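Local coordinates for nitrogenase iron-molybdenum cofactor biosynthesis protein NifB (Methanothermobacter thermautotrophicus, PDB 7JMA) that probably catalyses the radical SAM-dependent carbide insertion that couples two [4Fe-4S] clusters into the [8Fe-9S-C] precursor of the nitrogenase iron-molybdenum cofactor, at residues T64-I69 with F102-K107; S82-A87 with K107-L112; S155-K160 with R167-V172; V191-V196 with R216-M221; E204-I209 with N248-I253. All blocks are in the same frame, centred on the assembly; numbering follows the deposited sequence.

Five contacts illustrate how chemistry follows position in a radical SAM fold. Contact 4 is the buried one: two neighbouring parallel strands held by backbone hydrogen bonds. Contacts 1, 3 and 5 are partly buried and contact 2 lies at the surface; these four depend on side-chain packing, with an ion pair across the interface only in contact 1. Contacts 1 and 2 share helix 96-108 and touch through A105 against I84 and I69 against F109. Contacts 4 and 5 share a second junction, where M221 meets I206 and V250. Contacts 2 and 4 reach the same parallel sheet, with centres about 21 Å apart, whereas contact 3 belongs to the small antiparallel sheet.

Contact 1: T64-I69 with F102-K107; sequences TADDAI and FKKASK
I69 and A105 form the close-packed half of this helix-helix contact, and K104 divides it from the half that faces solvent. The CD1 methyl of I69 comes to 3.7 Å from the backbone N of A105 and 4.2 Å from A105 CB, while the first part of the lysine chain crosses the isoleucine at about a right angle, I69 CD1 being 3.8 Å from K104 CB. CG1 of I69 is anti to the carbonyl carbon (chi1 -66°), which carries CD1 across to the opposing helix. Both helices belong to the outer layer of the parallel alpha/beta radical SAM fold, one on each side of strand 83-86 in the chain; at these segments their axes run 33° apart and come no closer than 9.8 Å. A105 faces I84 of that strand, and F101 reaches A65, A68 and I69, so the inner side continues into the core. The outer side is looser and polar. Beyond CB the chain of K104 runs out across the gap and passes A65, CB to CE 4.2 Å, before bending at its last torsion (chi4 -64°). Its ammonium group forms a salt bridge with D66, OD1 to NZ 3.6 Å, at a separation long enough to suggest attraction between charges more than a firm grip. Replacing K104 with an alanine would probably leave the D66 carboxylate without this counter-charge and open a gap beside I69 CG1. The aliphatic part of the lysine also passes the carboxylate, with K104 CD 3.3 Å from D66 OD1.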
# COMPACT_ATOMS: atom_id res chain seq x y z
N THR A 64 -18.13 10.46 -4.42
CA THR A 64 -18.79 9.19 -4.62
C THR A 64 -18.13 8.46 -5.79
O THR A 64 -17.39 9.05 -6.58
CB THR A 64 -20.28 9.40 -4.92
OG1 THR A 64 -20.43 9.89 -6.25
CG2 THR A 64 -20.88 10.40 -3.94
N ALA A 65 -18.40 7.16 -5.89
CA ALA A 65 -17.84 6.39 -7.00
C ALA A 65 -18.28 6.95 -8.34
O ALA A 65 -17.49 7.03 -9.29
CB ALA A 65 -18.23 4.91 -6.87
N ASP A 66 -19.54 7.37 -8.44
CA ASP A 66 -20.03 7.91 -9.71
C ASP A 66 -19.46 9.29 -9.99
O ASP A 66 -19.20 9.63 -11.15
CB ASP A 66 -21.56 7.93 -9.71
CG ASP A 66 -22.15 6.56 -9.98
OD1 ASP A 66 -21.89 5.99 -11.07
OD2 ASP A 66 -22.88 6.04 -9.11
N ASP A 67 -19.26 10.10 -8.95
CA ASP A 67 -18.59 11.38 -9.15
C ASP A 67 -17.14 11.19 -9.57
O ASP A 67 -16.61 12.00 -10.35
CB ASP A 67 -18.66 12.23 -7.87
N ALA A 68 -16.49 10.14 -9.08
CA ALA A 68 -15.11 9.86 -9.47
C ALA A 68 -15.02 9.43 -10.93
O ALA A 68 -14.08 9.80 -11.64
CB ALA A 68 -14.51 8.79 -8.56
N ILE A 69 -15.99 8.64 -11.39
CA ILE A 69 -16.06 8.29 -12.81
C ILE A 69 -16.17 9.54 -13.67
O ILE A 69 -15.45 9.70 -14.67
CB ILE A 69 -17.24 7.33 -13.07
CG1 ILE A 69 -17.02 5.99 -12.37
CG2 ILE A 69 -17.46 7.15 -14.58
CD1 ILE A 69 -15.92 5.14 -12.99
N PHE A 102 -14.22 0.68 -9.22
CA PHE A 102 -13.50 -0.14 -10.19
C PHE A 102 -14.46 -1.00 -11.02
O PHE A 102 -14.14 -1.33 -12.17
CB PHE A 102 -12.44 -0.99 -9.50
CG PHE A 102 -11.20 -0.22 -9.17
CD1 PHE A 102 -10.47 0.42 -10.16
CD2 PHE A 102 -10.78 -0.10 -7.86
CE1 PHE A 102 -9.34 1.15 -9.86
CE2 PHE A 102 -9.64 0.63 -7.54
CZ PHE A 102 -8.92 1.26 -8.53
N LYS A 103 -15.62 -1.35 -10.47
CA LYS A 103 -16.63 -2.04 -11.28
C LYS A 103 -17.04 -1.17 -12.47
O LYS A 103 -17.07 -1.64 -13.61
CB LYS A 103 -17.84 -2.40 -10.43
CG LYS A 103 -17.68 -3.65 -9.58
CD LYS A 103 -18.89 -3.88 -8.68
CE LYS A 103 -18.85 -5.27 -8.04
NZ LYS A 103 -18.97 -5.18 -6.56
N LYS A 104 -17.34 0.10 -12.21
CA LYS A 104 -17.77 1.00 -13.28
C LYS A 104 -16.63 1.33 -14.22
O LYS A 104 -16.84 1.46 -15.44
CB LYS A 104 -18.35 2.28 -12.67
CG LYS A 104 -19.47 2.06 -11.68
CD LYS A 104 -19.83 3.36 -10.96
CE LYS A 104 -20.72 3.10 -9.76
NZ LYS A 104 -22.04 2.54 -10.16
N ALA A 105 -15.42 1.50 -13.68
CA ALA A 105 -14.27 1.84 -14.52
C ALA A 105 -13.94 0.70 -15.48
O ALA A 105 -13.43 0.94 -16.58
CB ALA A 105 -13.06 2.17 -13.65
N SER A 106 -14.23 -0.54 -15.07
CA SER A 106 -14.06 -1.70 -15.94
C SER A 106 -14.83 -1.53 -17.24
O SER A 106 -14.32 -1.83 -18.32
CB SER A 106 -14.53 -2.95 -15.21
OG SER A 106 -13.48 -3.52 -14.45
N LYS A 107 -16.07 -1.06 -17.13
CA LYS A 107 -16.88 -0.86 -18.33
C LYS A 107 -16.44 0.39 -19.09
O LYS A 107 -16.20 0.33 -20.30
CB LYS A 107 -18.36 -0.76 -17.94

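Contact 2: S82-A87 with K107-L112; sequences SVIGVA and KKFPDL
L112 reaches back from the turn after helix 96-108 to touch both S82 and I84. Starting at the backbone, its CA lies 3.5 Å from S82 O, and CB follows at 3.7 Å from the same carbonyl oxygen. CG is anti to the carbonyl carbon of L112 (chi1 -59°), and there the chain forks towards different residues. CD2 settles over the backbone of the exposed serine, 3.7 Å from S82 CA, whereas CD1 goes inward to I84, 4.0 Å from its CG2. The two ends belong to a beta-alpha-beta crossover: strand 83-86 leads through helix 96-108 into strand 113-118, which lies parallel and adjacent in the sheet, and I84 already exchanges backbone hydrogen bonds with L113 and C115. Its neighbour V83 leaves the strand away from the turn, and its side chain is about 4 Å from that of C115, a ligand of a [4Fe-4S] cluster in the cluster-loaded protein. The other branch of I84 is taken by F109, the first residue to leave the helix, with I84 CD1 4.2 Å from F109 CD2. One face of that ring is filled by its own neighbour, K108 CB standing 3.7 Å above the ring plane, over its centre.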
# COMPACT_ATOMS: atom_id res chain seq x y z
N SER A 82 -3.37 7.48 -18.55
CA SER A 82 -3.17 6.06 -18.78
C SER A 82 -3.44 5.21 -17.55
O SER A 82 -3.61 3.99 -17.70
CB SER A 82 -1.74 5.78 -19.27
OG SER A 82 -0.81 6.61 -18.61
N VAL A 83 -3.51 5.80 -16.36
CA VAL A 83 -3.64 5.06 -15.11
C VAL A 83 -4.69 5.74 -14.24
O VAL A 83 -4.68 6.98 -14.12
CB VAL A 83 -2.30 4.97 -14.35
CG1 VAL A 83 -2.44 4.11 -13.10
CG2 VAL A 83 -1.19 4.42 -15.26
N ILE A 84 -5.59 4.96 -13.66
CA ILE A 84 -6.50 5.43 -12.61
C ILE A 84 -6.24 4.63 -11.34
O ILE A 84 -6.08 3.41 -11.38
CB ILE A 84 -7.98 5.35 -13.03
CG1 ILE A 84 -8.37 3.92 -13.42
CG2 ILE A 84 -8.26 6.29 -14.19
CD1 ILE A 84 -9.73 3.83 -14.10
N GLY A 85 -6.22 5.32 -10.21
CA GLY A 85 -5.88 4.66 -8.96
C GLY A 85 -6.74 5.16 -7.82
O GLY A 85 -7.31 6.25 -7.86
N VAL A 86 -6.83 4.32 -6.80
CA VAL A 86 -7.44 4.68 -5.52
C VAL A 86 -6.38 4.48 -4.47
O VAL A 86 -5.84 3.38 -4.33
CB VAL A 86 -8.68 3.82 -5.20
CG1 VAL A 86 -9.15 4.11 -3.74
CG2 VAL A 86 -9.79 4.07 -6.22
N ALA A 87 -6.08 5.53 -3.70
CA ALA A 87 -5.03 5.42 -2.70
C ALA A 87 -5.42 5.97 -1.35
O ALA A 87 -4.66 5.80 -0.39
CB ALA A 87 -3.76 6.13 -3.17
N LYS A 107 -16.07 -1.06 -17.13
CA LYS A 107 -16.88 -0.86 -18.33
C LYS A 107 -16.44 0.39 -19.09
O LYS A 107 -16.20 0.33 -20.30
CB LYS A 107 -18.36 -0.76 -17.94
N LYS A 108 -16.30 1.51 -18.39
CA LYS A 108 -16.07 2.78 -19.07
C LYS A 108 -14.63 2.94 -19.55
O LYS A 108 -14.39 3.66 -20.52
CB LYS A 108 -16.44 3.95 -18.16
N PHE A 109 -13.67 2.27 -18.91
CA PHE A 109 -12.25 2.51 -19.16
C PHE A 109 -11.49 1.19 -19.22
O PHE A 109 -10.61 0.92 -18.39
CB PHE A 109 -11.66 3.42 -18.08
CG PHE A 109 -12.50 4.64 -17.79
CD1 PHE A 109 -12.72 5.59 -18.76
CD2 PHE A 109 -13.06 4.82 -16.54
CE1 PHE A 109 -13.49 6.71 -18.50
CE2 PHE A 109 -13.83 5.94 -16.26
CZ PHE A 109 -14.04 6.89 -17.24
N PRO A 110 -11.77 0.36 -20.22
CA PRO A 110 -11.05 -0.92 -20.32
C PRO A 110 -9.57 -0.75 -20.63
O PRO A 110 -8.76 -1.59 -20.21
CB PRO A 110 -11.77 -1.64 -21.47
CG PRO A 110 -12.31 -0.54 -22.31
CD PRO A 110 -12.69 0.56 -21.35
N ASP A 111 -9.20 0.32 -21.33
CA ASP A 111 -7.83 0.50 -21.80
C ASP A 111 -6.87 0.97 -20.71
O ASP A 111 -5.66 0.79 -20.85
CB ASP A 111 -7.83 1.51 -22.95
CG ASP A 111 -8.67 2.74 -22.65
OD1 ASP A 111 -8.24 3.86 -22.98
OD2 ASP A 111 -9.77 2.59 -22.07
N LEU A 112 -7.38 1.55 -19.62
CA LEU A 112 -6.52 2.22 -18.65
C LEU A 112 -5.97 1.23 -17.62
O LEU A 112 -6.64 0.27 -17.23
CB LEU A 112 -7.28 3.34 -17.93
CG LEU A 112 -7.84 4.46 -18.81
CD1 LEU A 112 -8.76 5.38 -18.01
CD2 LEU A 112 -6.72 5.25 -19.47

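Contact 3: S155-K160 with R167-V172; sequences SFVVYK and REAFEV
This is an apolar strand-on-helix contact in which strand 156-159, the middle strand of a three-stranded antiparallel sheet, lies across the first turns of helix 166-186. The strand turns back through a hairpin into strand 162-165, which leads directly into the helix, so the contact folds a short piece of chain onto itself. On the other side of the middle strand runs strand 40-42, in the region of the CX3CX2C motif of radical SAM enzymes; C38 and C42 bind a [4Fe-4S] cluster in the cluster-loaded protein, and each side chain is about 8 Å from that of F156 or V157 respectively. At these segments the strand and helix axes cross at 52° and approach to 7.1 Å. A distance that short rests on a small residue: A169 CB sits 4.0 Å from V157 CB and also 4.0 Å from F156 CA, packing directly against the strand backbone. V157 CG2 adds a contact over the helix carbonyl, 3.8 Å from A169 O. One turn further along, V172 faces both V157 and Y159, and Y164 of the neighbouring strand helps to enclose it. The far end of the tyrosine is held elsewhere, its OH hydrogen-bonded to D125 OD2, with K160 CG lying over one face of the ring. With CG of Y159 anti to the backbone N (chi1 -177°), the ring passes the helix and its CD1 stands 4.1 Å from V172 CG1.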
# COMPACT_ATOMS: atom_id res chain seq x y z
N SER A 155 -0.27 1.13 16.37
CA SER A 155 -0.87 1.15 17.70
C SER A 155 -2.08 0.23 17.79
O SER A 155 -2.24 -0.47 18.80
CB SER A 155 -1.24 2.58 18.10
OG SER A 155 -2.13 3.16 17.17
N PHE A 156 -2.92 0.17 16.76
CA PHE A 156 -4.01 -0.80 16.76
C PHE A 156 -4.43 -1.10 15.33
O PHE A 156 -4.09 -0.39 14.38
CB PHE A 156 -5.20 -0.32 17.62
CG PHE A 156 -5.92 0.89 17.08
CD1 PHE A 156 -5.61 2.15 17.55
CD2 PHE A 156 -6.94 0.76 16.13
CE1 PHE A 156 -6.29 3.28 17.09
CE2 PHE A 156 -7.61 1.88 15.65
CZ PHE A 156 -7.27 3.14 16.14
N VAL A 157 -5.20 -2.17 15.21
CA VAL A 157 -5.70 -2.69 13.94
C VAL A 157 -7.13 -3.13 14.16
O VAL A 157 -7.46 -3.69 15.21
CB VAL A 157 -4.79 -3.84 13.46
CG1 VAL A 157 -5.52 -4.79 12.57
CG2 VAL A 157 -3.52 -3.26 12.81
N VAL A 158 -8.00 -2.83 13.20
CA VAL A 158 -9.40 -3.22 13.26
C VAL A 158 -9.63 -4.24 12.16
O VAL A 158 -9.49 -3.92 10.98
CB VAL A 158 -10.34 -2.02 13.09
CG1 VAL A 158 -11.80 -2.47 13.26
CG2 VAL A 158 -9.98 -0.95 14.13
N TYR A 159 -9.96 -5.47 12.55
CA TYR A 159 -10.08 -6.56 11.59
C TYR A 159 -11.26 -7.42 12.00
O TYR A 159 -11.31 -7.89 13.14
CB TYR A 159 -8.79 -7.37 11.52
CG TYR A 159 -8.83 -8.48 10.49
CD1 TYR A 159 -8.63 -9.81 10.85
CD2 TYR A 159 -9.08 -8.20 9.16
CE1 TYR A 159 -8.67 -10.83 9.91
CE2 TYR A 159 -9.12 -9.21 8.20
CZ TYR A 159 -8.92 -10.53 8.59
OH TYR A 159 -8.98 -11.54 7.65
N LYS A 160 -12.21 -7.60 11.09
CA LYS A 160 -13.44 -8.33 11.37
C LYS A 160 -14.08 -7.81 12.66
O LYS A 160 -14.48 -8.57 13.54
CB LYS A 160 -13.18 -9.83 11.41
CG LYS A 160 -12.41 -10.28 10.18
CD LYS A 160 -12.88 -11.63 9.68
CE LYS A 160 -12.37 -11.93 8.27
NZ LYS A 160 -12.39 -13.41 8.05
N ARG A 167 1.48 -5.69 19.98
CA ARG A 167 2.16 -6.72 19.21
C ARG A 167 1.16 -7.57 18.43
O ARG A 167 1.39 -7.87 17.25
CB ARG A 167 3.00 -7.60 20.14
CG ARG A 167 3.78 -8.66 19.39
CD ARG A 167 4.46 -9.61 20.35
NE ARG A 167 5.91 -9.51 20.25
CZ ARG A 167 6.68 -10.45 19.72
NH1 ARG A 167 6.15 -11.57 19.25
NH2 ARG A 167 8.00 -10.28 19.66
N GLU A 168 0.03 -7.93 19.05
CA GLU A 168 -0.98 -8.71 18.34
C GLU A 168 -1.51 -7.95 17.13
O GLU A 168 -1.81 -8.56 16.10
CB GLU A 168 -2.12 -9.08 19.28
CG GLU A 168 -3.12 -10.04 18.64
CD GLU A 168 -4.11 -10.63 19.63
OE1 GLU A 168 -4.32 -11.87 19.59
OE2 GLU A 168 -4.68 -9.87 20.44
N ALA A 169 -1.66 -6.63 17.24
CA ALA A 169 -2.09 -5.85 16.09
C ALA A 169 -1.11 -6.02 14.92
O ALA A 169 -1.52 -6.31 13.79
CB ALA A 169 -2.23 -4.37 16.47
N PHE A 170 0.19 -5.84 15.17
CA PHE A 170 1.15 -6.00 14.08
C PHE A 170 1.15 -7.43 13.54
O PHE A 170 1.31 -7.64 12.32
CB PHE A 170 2.56 -5.63 14.52
CG PHE A 170 3.58 -5.97 13.48
CD1 PHE A 170 3.70 -5.18 12.35
CD2 PHE A 170 4.36 -7.12 13.59
CE1 PHE A 170 4.63 -5.51 11.35
CE2 PHE A 170 5.28 -7.45 12.61
CZ PHE A 170 5.41 -6.64 11.49
N GLU A 171 1.05 -8.42 14.42
CA GLU A 171 1.12 -9.80 13.94
C GLU A 171 -0.04 -10.11 13.00
O GLU A 171 0.13 -10.81 12.00
CB GLU A 171 1.14 -10.75 15.13
CG GLU A 171 2.47 -10.71 15.88
CD GLU A 171 2.46 -11.51 17.17
OE1 GLU A 171 1.36 -11.79 17.70
OE2 GLU A 171 3.56 -11.87 17.63
N VAL A 172 -1.23 -9.58 13.30
CA VAL A 172 -2.38 -9.74 12.42
C VAL A 172 -2.16 -9.00 11.11
O VAL A 172 -2.37 -9.56 10.02
CB VAL A 172 -3.66 -9.25 13.14
CG1 VAL A 172 -4.84 -9.21 12.16
CG2 VAL A 172 -3.97 -10.13 14.34

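Contact 4: V191-V196 with R216-M221; sequences VKVNSV and RGASLM
V193 and M221, paired across two parallel strands, bury the largest areas of this contact, with V191 and L220 close behind. The backbone of V193 is used on both sides: its N donates to L220 O at 2.8 Å, while its O receives a CH···O approach from M221 CA at 3.2 Å. Its two methyls part, CG2 going back to A218 CB (3.8 Å) and CG1 forward to M221 CG. From there M221, with CG anti to its N (chi1 -153°), runs forward until CE reaches S195 OG at 3.5 Å; that hydroxyl is hydrogen-bonded to V142 O. The pair joins the first and last strands of a beta-alpha-beta crossover, strand 190-197 through helix 206-216 to the outermost strand 220-225, and the valine and methionine side chains point to the face that this helix covers through V213, I206 and A210. K192 and L220 point to the opposite face, side by side and in the same direction, with K192 CD 4.1 Å from L220 CD2. The helix closes with a Schellman motif at G217, whose positive phi (116°) lets the chain swing into the new strand. V191 receives it there: its O takes S219 N at 2.8 Å, leaving the buried L220 N without a partner. Its own N donates to a water that in turn donates to G217 O, 2.6 Å away, and also hydrogen-bonds S219 OG.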
# COMPACT_ATOMS: atom_id res chain seq x y z
N VAL A 191 2.85 -6.46 -7.72
CA VAL A 191 2.88 -5.99 -6.33
C VAL A 191 4.11 -5.12 -6.15
O VAL A 191 5.24 -5.57 -6.38
CB VAL A 191 2.87 -7.15 -5.33
CG1 VAL A 191 2.93 -6.57 -3.88
CG2 VAL A 191 1.65 -7.98 -5.50
N LYS A 192 3.88 -3.87 -5.75
CA LYS A 192 4.93 -2.96 -5.36
C LYS A 192 4.85 -2.80 -3.85
O LYS A 192 3.76 -2.70 -3.29
CB LYS A 192 4.76 -1.61 -6.04
CG LYS A 192 4.70 -1.72 -7.57
CD LYS A 192 4.50 -0.37 -8.23
CE LYS A 192 4.56 -0.49 -9.76
NZ LYS A 192 4.04 0.73 -10.45
N VAL A 193 6.00 -2.81 -3.17
CA VAL A 193 6.01 -2.68 -1.72
C VAL A 193 6.62 -1.33 -1.37
O VAL A 193 7.72 -0.99 -1.82
CB VAL A 193 6.77 -3.84 -1.05
CG1 VAL A 193 7.05 -3.54 0.44
CG2 VAL A 193 5.95 -5.12 -1.17
N ASN A 194 5.87 -0.54 -0.58
CA ASN A 194 6.37 0.69 0.01
C ASN A 194 6.84 0.39 1.43
O ASN A 194 6.13 -0.29 2.18
CB ASN A 194 5.29 1.78 0.06
CG ASN A 194 5.15 2.52 -1.26
OD1 ASN A 194 5.76 2.16 -2.26
ND2 ASN A 194 4.31 3.55 -1.26
N SER A 195 8.02 0.88 1.78
CA SER A 195 8.53 0.76 3.14
C SER A 195 9.04 2.11 3.59
O SER A 195 9.86 2.73 2.90
CB SER A 195 9.63 -0.30 3.22
OG SER A 195 9.16 -1.55 2.74
N VAL A 196 8.56 2.58 4.74
CA VAL A 196 9.02 3.84 5.31
C VAL A 196 10.30 3.60 6.10
O VAL A 196 10.34 2.76 7.01
CB VAL A 196 7.94 4.48 6.19
CG1 VAL A 196 8.44 5.79 6.81
CG2 VAL A 196 6.66 4.70 5.38
N ARG A 216 7.54 -13.67 -1.30
CA ARG A 216 6.08 -13.74 -1.44
C ARG A 216 5.60 -13.33 -2.82
O ARG A 216 4.41 -13.51 -3.11
CB ARG A 216 5.39 -12.83 -0.41
CG ARG A 216 5.78 -13.05 1.06
CD ARG A 216 5.03 -14.18 1.71
NE ARG A 216 5.40 -14.32 3.11
CZ ARG A 216 4.56 -14.74 4.06
NH1 ARG A 216 3.31 -15.06 3.73
NH2 ARG A 216 4.97 -14.83 5.32
N GLY A 217 6.47 -12.76 -3.65
CA GLY A 217 6.08 -12.44 -5.01
C GLY A 217 6.08 -10.96 -5.38
O GLY A 217 5.65 -10.62 -6.49
N ALA A 218 6.57 -10.09 -4.51
CA ALA A 218 6.65 -8.67 -4.85
C ALA A 218 7.61 -8.46 -6.02
O ALA A 218 8.59 -9.19 -6.19
CB ALA A 218 7.10 -7.82 -3.65
N SER A 219 7.34 -7.41 -6.81
CA SER A 219 8.14 -7.07 -7.98
C SER A 219 9.09 -5.90 -7.77
O SER A 219 10.10 -5.82 -8.48
CB SER A 219 7.24 -6.73 -9.18
OG SER A 219 6.55 -7.89 -9.64
N LEU A 220 8.79 -5.02 -6.83
CA LEU A 220 9.51 -3.76 -6.72
C LEU A 220 9.34 -3.27 -5.29
O LEU A 220 8.32 -3.53 -4.66
CB LEU A 220 8.95 -2.74 -7.72
CG LEU A 220 9.50 -1.33 -7.74
CD1 LEU A 220 10.92 -1.35 -8.27
CD2 LEU A 220 8.61 -0.46 -8.62
N MET A 221 10.37 -2.61 -4.79
CA MET A 221 10.29 -1.95 -3.49
C MET A 221 10.55 -0.47 -3.66
O MET A 221 11.41 -0.06 -4.44
CB MET A 221 11.28 -2.54 -2.51
CG MET A 221 10.83 -2.38 -1.09
SD MET A 221 11.50 -3.69 -0.07
CE MET A 221 12.15 -2.67 1.25
O HOH W 1 4.56 -8.93 -8.16

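Contact 5: E204-I209 with N248-I253; sequences EHIVDI and NEVEKI
Two helices of the outer layer meet here over the last strand of the parallel sheet: helix 206-216, which crosses from strand 190-197 to strand 220-225, and helix 240-251, which follows that final strand. The site is remote from the cluster ligands. V207 is the side chain at the centre, and almost everything it does is done by CG1, which lies anti to the carbonyl carbon (chi1 -78°) and is thereby presented to the other helix. It touches E249 CB at 3.9 Å, V250 CG2 at 4.1 Å and I253 CD1 at 4.0 Å. I253 approaches at about a right angle to V207 from the chain just beyond the helix. Deeper in, I206 CG2 meets V250 CG2 at 3.8 Å, and both residues continue onto M221 and I223 of the strand beneath. On the far side of the first turn H205 ND1 donates to D208 OD2 at 3.1 Å, reaching its anti lone pair, while H205 NE2 bonds V145 N. The seam is methyl against methyl, with the CB methylene of E249 added at its edge, so its hold should come from shape and burial, with little directional preference to fix the exact rotation of one helix against the other.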
# COMPACT_ATOMS: atom_id res chain seq x y z
N GLU A 204 18.04 -0.78 9.71
CA GLU A 204 18.81 -1.98 9.40
C GLU A 204 17.92 -3.18 9.09
O GLU A 204 18.43 -4.26 8.80
CB GLU A 204 19.75 -2.32 10.55
CG GLU A 204 20.79 -1.25 10.82
CD GLU A 204 21.44 -1.40 12.18
OE1 GLU A 204 21.57 -2.56 12.64
OE2 GLU A 204 21.81 -0.38 12.79
N HIS A 205 16.61 -2.99 9.13
CA HIS A 205 15.62 -4.03 8.96
C HIS A 205 15.02 -4.05 7.56
O HIS A 205 14.32 -5.01 7.21
CB HIS A 205 14.53 -3.84 10.02
CG HIS A 205 13.42 -4.83 9.95
ND1 HIS A 205 13.63 -6.19 10.09
CD2 HIS A 205 12.09 -4.67 9.78
CE1 HIS A 205 12.47 -6.82 9.99
NE2 HIS A 205 11.52 -5.92 9.80
N ILE A 206 15.29 -3.02 6.76
CA ILE A 206 14.64 -2.91 5.46
C ILE A 206 15.05 -4.05 4.53
O ILE A 206 14.24 -4.53 3.74
CB ILE A 206 14.94 -1.54 4.83
CG1 ILE A 206 14.55 -0.41 5.79
CG2 ILE A 206 14.23 -1.38 3.51
CD1 ILE A 206 13.08 -0.28 6.01
N VAL A 207 16.30 -4.54 4.62
CA VAL A 207 16.68 -5.64 3.74
C VAL A 207 15.97 -6.93 4.15
O VAL A 207 15.71 -7.79 3.30
CB VAL A 207 18.21 -5.82 3.72
CG1 VAL A 207 18.86 -4.78 2.83
CG2 VAL A 207 18.79 -5.75 5.12
N ASP A 208 15.63 -7.09 5.43
CA ASP A 208 14.81 -8.22 5.85
C ASP A 208 13.43 -8.14 5.22
O ASP A 208 12.88 -9.15 4.75
CB ASP A 208 14.69 -8.28 7.37
CG ASP A 208 16.03 -8.35 8.06
OD1 ASP A 208 16.87 -9.16 7.64
OD2 ASP A 208 16.22 -7.59 9.04
N ILE A 209 12.83 -6.94 5.22
CA ILE A 209 11.56 -6.75 4.52
C ILE A 209 11.70 -7.18 3.07
O ILE A 209 10.89 -7.96 2.55
CB ILE A 209 11.11 -5.28 4.61
CG1 ILE A 209 10.90 -4.86 6.07
CG2 ILE A 209 9.79 -5.08 3.84
CD1 ILE A 209 10.60 -3.39 6.20
N ASN A 248 20.58 1.08 -2.10
CA ASN A 248 21.60 0.29 -2.78
C ASN A 248 21.67 -1.13 -2.23
O ASN A 248 21.87 -2.08 -2.99
CB ASN A 248 22.96 0.98 -2.66
CG ASN A 248 23.03 2.27 -3.45
OD1 ASN A 248 22.25 2.47 -4.39
ND2 ASN A 248 23.95 3.15 -3.08
N GLU A 249 21.50 -1.29 -0.92
CA GLU A 249 21.47 -2.63 -0.34
C GLU A 249 20.22 -3.39 -0.78
O GLU A 249 20.30 -4.57 -1.12
CB GLU A 249 21.53 -2.54 1.18
CG GLU A 249 22.87 -2.99 1.76
CD GLU A 249 22.73 -3.52 3.18
OE1 GLU A 249 22.13 -2.82 4.02
OE2 GLU A 249 23.22 -4.64 3.45
N VAL A 250 19.06 -2.74 -0.75
CA VAL A 250 17.83 -3.42 -1.13
C VAL A 250 17.89 -3.84 -2.59
O VAL A 250 17.38 -4.91 -2.96
CB VAL A 250 16.62 -2.51 -0.84
CG1 VAL A 250 15.34 -3.12 -1.40
CG2 VAL A 250 16.48 -2.29 0.65
N GLU A 251 18.53 -3.03 -3.43
CA GLU A 251 18.63 -3.32 -4.86
C GLU A 251 19.32 -4.65 -5.13
O GLU A 251 19.08 -5.27 -6.18
CB GLU A 251 19.40 -2.19 -5.55
CG GLU A 251 19.01 -1.94 -6.99
CD GLU A 251 19.62 -0.67 -7.54
OE1 GLU A 251 20.85 -0.49 -7.40
OE2 GLU A 251 18.87 0.16 -8.11
N LYS A 252 20.18 -5.11 -4.22
CA LYS A 252 20.81 -6.41 -4.41
C LYS A 252 19.83 -7.56 -4.23
O LYS A 252 20.15 -8.69 -4.61
CB LYS A 252 22.00 -6.57 -3.46
N ILE A 253 18.65 -7.28 -3.67
CA ILE A 253 17.66 -8.30 -3.37
C ILE A 253 16.45 -8.20 -4.29
O ILE A 253 15.93 -9.21 -4.75
CB ILE A 253 17.25 -8.22 -1.88
CG1 ILE A 253 18.43 -8.66 -0.99
CG2 ILE A 253 15.98 -8.99 -1.61
CD1 ILE A 253 18.69 -7.74 0.16